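Local coordinates for cytosine-specific methyltransferase (Escherichia coli O157:H7 EDL933, PDB 3G7U), which probably methylates cytosine in DNA at carbon 5, using S-adenosyl-L-methionine as the methyl donor, at residues 13-18 / 349-354; 17-22 / 358-363. One frame throughout, in Å; residues are numbered along the deposited sequence.

Interaction 1: 13-18 / 349-354; sequences GGLSLG and NSVSPI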
# COMPACT_ATOMS: atom_id res chain seq x y z
N GLY A 13 -3.00 -5.29 -0.56
CA GLY A 13 -2.36 -5.24 -1.86
C GLY A 13 -1.93 -3.87 -2.37
O GLY A 13 -1.94 -3.64 -3.58
N GLY A 14 -1.57 -2.97 -1.47
CA GLY A 14 -0.93 -1.71 -1.90
C GLY A 14 0.33 -1.96 -2.76
O GLY A 14 0.46 -1.41 -3.84
N LEU A 15 1.25 -2.79 -2.26
CA LEU A 15 2.49 -3.07 -2.99
C LEU A 15 2.18 -3.92 -4.21
O LEU A 15 2.79 -3.74 -5.25
CB LEU A 15 3.47 -3.80 -2.05
CG LEU A 15 4.88 -3.97 -2.55
CD1 LEU A 15 5.59 -2.56 -2.54
CD2 LEU A 15 5.61 -4.91 -1.60
N SER A 16 1.20 -4.82 -4.08
CA SER A 16 0.73 -5.65 -5.22
C SER A 16 0.22 -4.79 -6.36
O SER A 16 0.51 -5.05 -7.56
CB SER A 16 -0.41 -6.57 -4.81
OG SER A 16 0.08 -7.69 -4.10
N LEU A 17 -0.55 -3.77 -6.03
CA LEU A 17 -1.13 -2.89 -7.09
C LEU A 17 0.01 -2.11 -7.76
O LEU A 17 0.02 -1.92 -8.97
CB LEU A 17 -2.15 -1.92 -6.49
CG LEU A 17 -2.74 -0.92 -7.50
CD1 LEU A 17 -3.30 -1.66 -8.75
CD2 LEU A 17 -3.81 -0.05 -6.81
N GLY A 18 0.96 -1.67 -6.95
CA GLY A 18 2.18 -1.04 -7.50
C GLY A 18 2.89 -1.98 -8.47
O GLY A 18 3.27 -1.56 -9.56
N ASN A 349 -2.20 0.25 6.98
CA ASN A 349 -1.17 -0.80 6.85
C ASN A 349 -0.55 -0.98 5.46
O ASN A 349 0.28 -1.88 5.26
CB ASN A 349 -1.78 -2.16 7.24
CG ASN A 349 -1.99 -2.30 8.74
OD1 ASN A 349 -1.37 -1.59 9.53
ND2 ASN A 349 -2.88 -3.21 9.14
N SER A 350 -0.95 -0.17 4.49
CA SER A 350 -0.51 -0.37 3.12
C SER A 350 0.61 0.59 2.74
O SER A 350 0.67 1.72 3.23
CB SER A 350 -1.68 -0.18 2.15
OG SER A 350 -2.61 -1.23 2.32
N VAL A 351 1.47 0.12 1.83
CA VAL A 351 2.33 1.00 1.08
C VAL A 351 1.40 1.75 0.14
O VAL A 351 0.47 1.13 -0.41
CB VAL A 351 3.32 0.20 0.20
CG1 VAL A 351 4.25 1.15 -0.58
CG2 VAL A 351 4.13 -0.70 1.03
N SER A 352 1.65 3.04 -0.10
CA SER A 352 0.90 3.76 -1.18
C SER A 352 1.10 3.10 -2.53
O SER A 352 2.27 2.88 -2.92
CB SER A 352 1.42 5.20 -1.33
OG SER A 352 0.74 5.76 -2.44
N PRO A 353 0.02 2.77 -3.25
CA PRO A 353 0.19 2.21 -4.59
C PRO A 353 0.95 3.12 -5.57
O PRO A 353 1.55 2.64 -6.53
CB PRO A 353 -1.24 2.01 -5.09
CG PRO A 353 -2.02 1.74 -3.87
CD PRO A 353 -1.39 2.66 -2.79
N ILE A 354 0.85 4.43 -5.37
CA ILE A 354 1.53 5.37 -6.26
C ILE A 354 3.06 5.28 -6.08
O ILE A 354 3.79 5.19 -7.07
CB ILE A 354 1.01 6.79 -5.98
CG1 ILE A 354 -0.46 6.87 -6.37
CG2 ILE A 354 1.91 7.84 -6.69
CD1 ILE A 354 -1.11 8.27 -6.03
O HOH W 1 -1.35 -3.61 1.49
O HOH W 2 1.29 -2.68 0.90
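Gly14, which has no side chain, lets the first turn of helix 14-22 come directly against the backbone of Val351, and a CA-H...O contact results: Gly14 CA stands 3.5 Å from Val351 O. The sequences are recognisably two conserved motifs of C5-cytosine methyltransferases, the glycine-rich turn after the first strand of the Rossmann-like fold (motif I) and the C-terminal Asn-Ser-Val element (motif X); in relatives both border the S-adenosylmethionine pocket. Beside the glycine, Leu17 CD2 rests 3.7 Å from Pro353 CB, against the CB-CG side of the proline. The leucine reaches it because CG lies anti to the backbone N (chi1 176°), and the two side chains cross obliquely. Next to this pair, Leu15 and Val351 meet loosely through methyls and continue together onto Ala356.

No direct hydrogen bond joins the segments; two waters do the work. One accepts from Gly14 N at 3.0 Å and donates to Ser350 OG, which is also bonded to Gln346 O. The other takes both Leu15 N and Val351 N as donors, the second at 3.0 Å from Val351 N. Opening-turn amides of the helix are thus satisfied. Farther out, Ser352 N-caps helix 353-367 and ties it to Gln328 O: Ile354 N donates to Ser352 OG at 3.2 Å, with a bent N-H...O angle of 137°.

Interaction 2: 17-22 / 358-363; sequences LGAARA and YILKGL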
# COMPACT_ATOMS: atom_id res chain seq x y z
N LEU A 17 -0.55 -3.77 -6.03
CA LEU A 17 -1.13 -2.89 -7.09
C LEU A 17 0.01 -2.11 -7.76
O LEU A 17 0.02 -1.92 -8.97
CB LEU A 17 -2.15 -1.92 -6.49
CG LEU A 17 -2.74 -0.92 -7.50
CD1 LEU A 17 -3.30 -1.66 -8.75
CD2 LEU A 17 -3.81 -0.05 -6.81
N GLY A 18 0.96 -1.67 -6.95
CA GLY A 18 2.18 -1.04 -7.50
C GLY A 18 2.89 -1.98 -8.47
O GLY A 18 3.27 -1.56 -9.56
N ALA A 19 3.05 -3.25 -8.08
CA ALA A 19 3.73 -4.21 -8.94
C ALA A 19 2.97 -4.40 -10.24
O ALA A 19 3.57 -4.38 -11.34
CB ALA A 19 3.90 -5.56 -8.21
N ALA A 20 1.66 -4.58 -10.13
CA ALA A 20 0.83 -4.89 -11.29
C ALA A 20 0.80 -3.72 -12.28
O ALA A 20 0.88 -3.90 -13.51
CB ALA A 20 -0.62 -5.26 -10.84
N ARG A 21 0.72 -2.51 -11.74
CA ARG A 21 0.72 -1.31 -12.61
C ARG A 21 2.10 -1.11 -13.30
O ARG A 21 2.18 -0.66 -14.45
CB ARG A 21 0.30 -0.07 -11.82
CG ARG A 21 -1.19 0.04 -11.56
CD ARG A 21 -1.51 1.35 -10.87
NE ARG A 21 -2.88 1.76 -11.10
CZ ARG A 21 -3.52 2.70 -10.42
NH1 ARG A 21 -2.91 3.32 -9.42
NH2 ARG A 21 -4.77 3.02 -10.76
N ALA A 22 3.17 -1.51 -12.63
CA ALA A 22 4.53 -1.45 -13.15
C ALA A 22 4.79 -2.50 -14.21
O ALA A 22 5.82 -2.43 -14.87
CB ALA A 22 5.57 -1.60 -12.02
N TYR A 358 5.90 3.50 -8.77
CA TYR A 358 7.07 4.21 -9.24
C TYR A 358 8.35 3.41 -9.08
O TYR A 358 9.10 3.28 -10.05
CB TYR A 358 7.20 5.58 -8.60
CG TYR A 358 7.95 6.56 -9.51
CD1 TYR A 358 7.25 7.37 -10.40
CD2 TYR A 358 9.34 6.64 -9.49
CE1 TYR A 358 7.91 8.26 -11.25
CE2 TYR A 358 10.02 7.53 -10.33
CZ TYR A 358 9.29 8.34 -11.21
OH TYR A 358 9.92 9.24 -12.06
N ILE A 359 8.59 2.93 -7.85
CA ILE A 359 9.77 2.14 -7.50
C ILE A 359 9.84 0.84 -8.29
O ILE A 359 10.89 0.51 -8.85
CB ILE A 359 9.83 1.84 -5.99
CG1 ILE A 359 9.80 3.14 -5.15
CG2 ILE A 359 11.03 0.96 -5.63
CD1 ILE A 359 10.91 4.17 -5.47
N LEU A 360 8.73 0.10 -8.32
CA LEU A 360 8.68 -1.18 -9.05
C LEU A 360 8.83 -1.00 -10.57
O LEU A 360 9.36 -1.89 -11.23
CB LEU A 360 7.42 -1.97 -8.63
CG LEU A 360 7.61 -2.66 -7.25
CD1 LEU A 360 6.26 -2.97 -6.59
CD2 LEU A 360 8.45 -3.97 -7.39
N LYS A 361 8.37 0.12 -11.15
CA LYS A 361 8.52 0.35 -12.61
C LYS A 361 10.00 0.50 -12.98
O LYS A 361 10.42 0.08 -14.07
CB LYS A 361 7.70 1.56 -13.13
CG LYS A 361 7.66 1.75 -14.68
CD LYS A 361 7.06 0.52 -15.37
CE LYS A 361 6.80 0.63 -16.88
NZ LYS A 361 6.11 -0.66 -17.35
N GLY A 362 10.78 1.07 -12.07
CA GLY A 362 12.22 1.18 -12.20
C GLY A 362 12.84 -0.20 -12.34
O GLY A 362 13.64 -0.43 -13.26
N LEU A 363 12.45 -1.12 -11.47
CA LEU A 363 12.92 -2.50 -11.54
C LEU A 363 12.44 -3.23 -12.79
O LEU A 363 13.21 -3.99 -13.36
CB LEU A 363 12.51 -3.30 -10.29
CG LEU A 363 13.33 -2.96 -9.06
CD1 LEU A 363 12.55 -3.17 -7.77
CD2 LEU A 363 14.61 -3.77 -9.09
O HOH W 3 3.59 0.47 -16.57
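Lys361 NZ donates to Ala22 O at 3.1 Å and is gripped a second time by a water, which accepts from Lys361 NZ at 2.9 Å and passes a hydrogen on to Arg21 O. The direct bond is not aimed at a lone pair: the ammonium lies above the carbonyl plane, 56° out of it. A bend at chi2 (60°) carries the lysine chain past the end of the partner segment, bringing CD as well as NZ close to Ala22 O.

Segments 17-22 and 358-363 of the two helices cross at -45°, their axes 8.0 Å apart at closest approach, a spacing that small residues permit. Ala22 CB projects into the opposing backbone, 3.4 Å from Lys361 N, with Leu360 CB beside it. One turn earlier Leu360 CD1 lies over the main chain at Ala19 N, 3.6 Å away, and also touches Ala19 CB. Outside the pair, Leu360 leans on Leu116 of the central sheet, while Arg21 turns aside to the carbonyls of Lys229, Gly232 and Gln233.

A greasy interior is therefore bordered by a charged group, and the lysine's positive charge, set beside two late carbonyls of helix 14-22, would probably be favoured by the helix dipole.

After strand 4-8 the chain turns into helix 14-22, which supplies the first half of both contacts; the second half comes from the C-terminal 349-363. Interaction 1 closes a loop of some 330 residues holding nearly the whole protein, and interaction 2 closes another as long. Because 13-18 precedes 17-22 and 349-354 precedes 358-363, the loops overlap and cross: the two helices run onward together from their N-terminal ends. Leu17 and Gly18 are shared by 13-18 and 17-22, and so by both interactions, and Leu15 O meets Leu360 CD1 between them, making one continuous seam. Through it the helix following the first strand is joined to the last helix, which packs against strands 114-119 and 163-171.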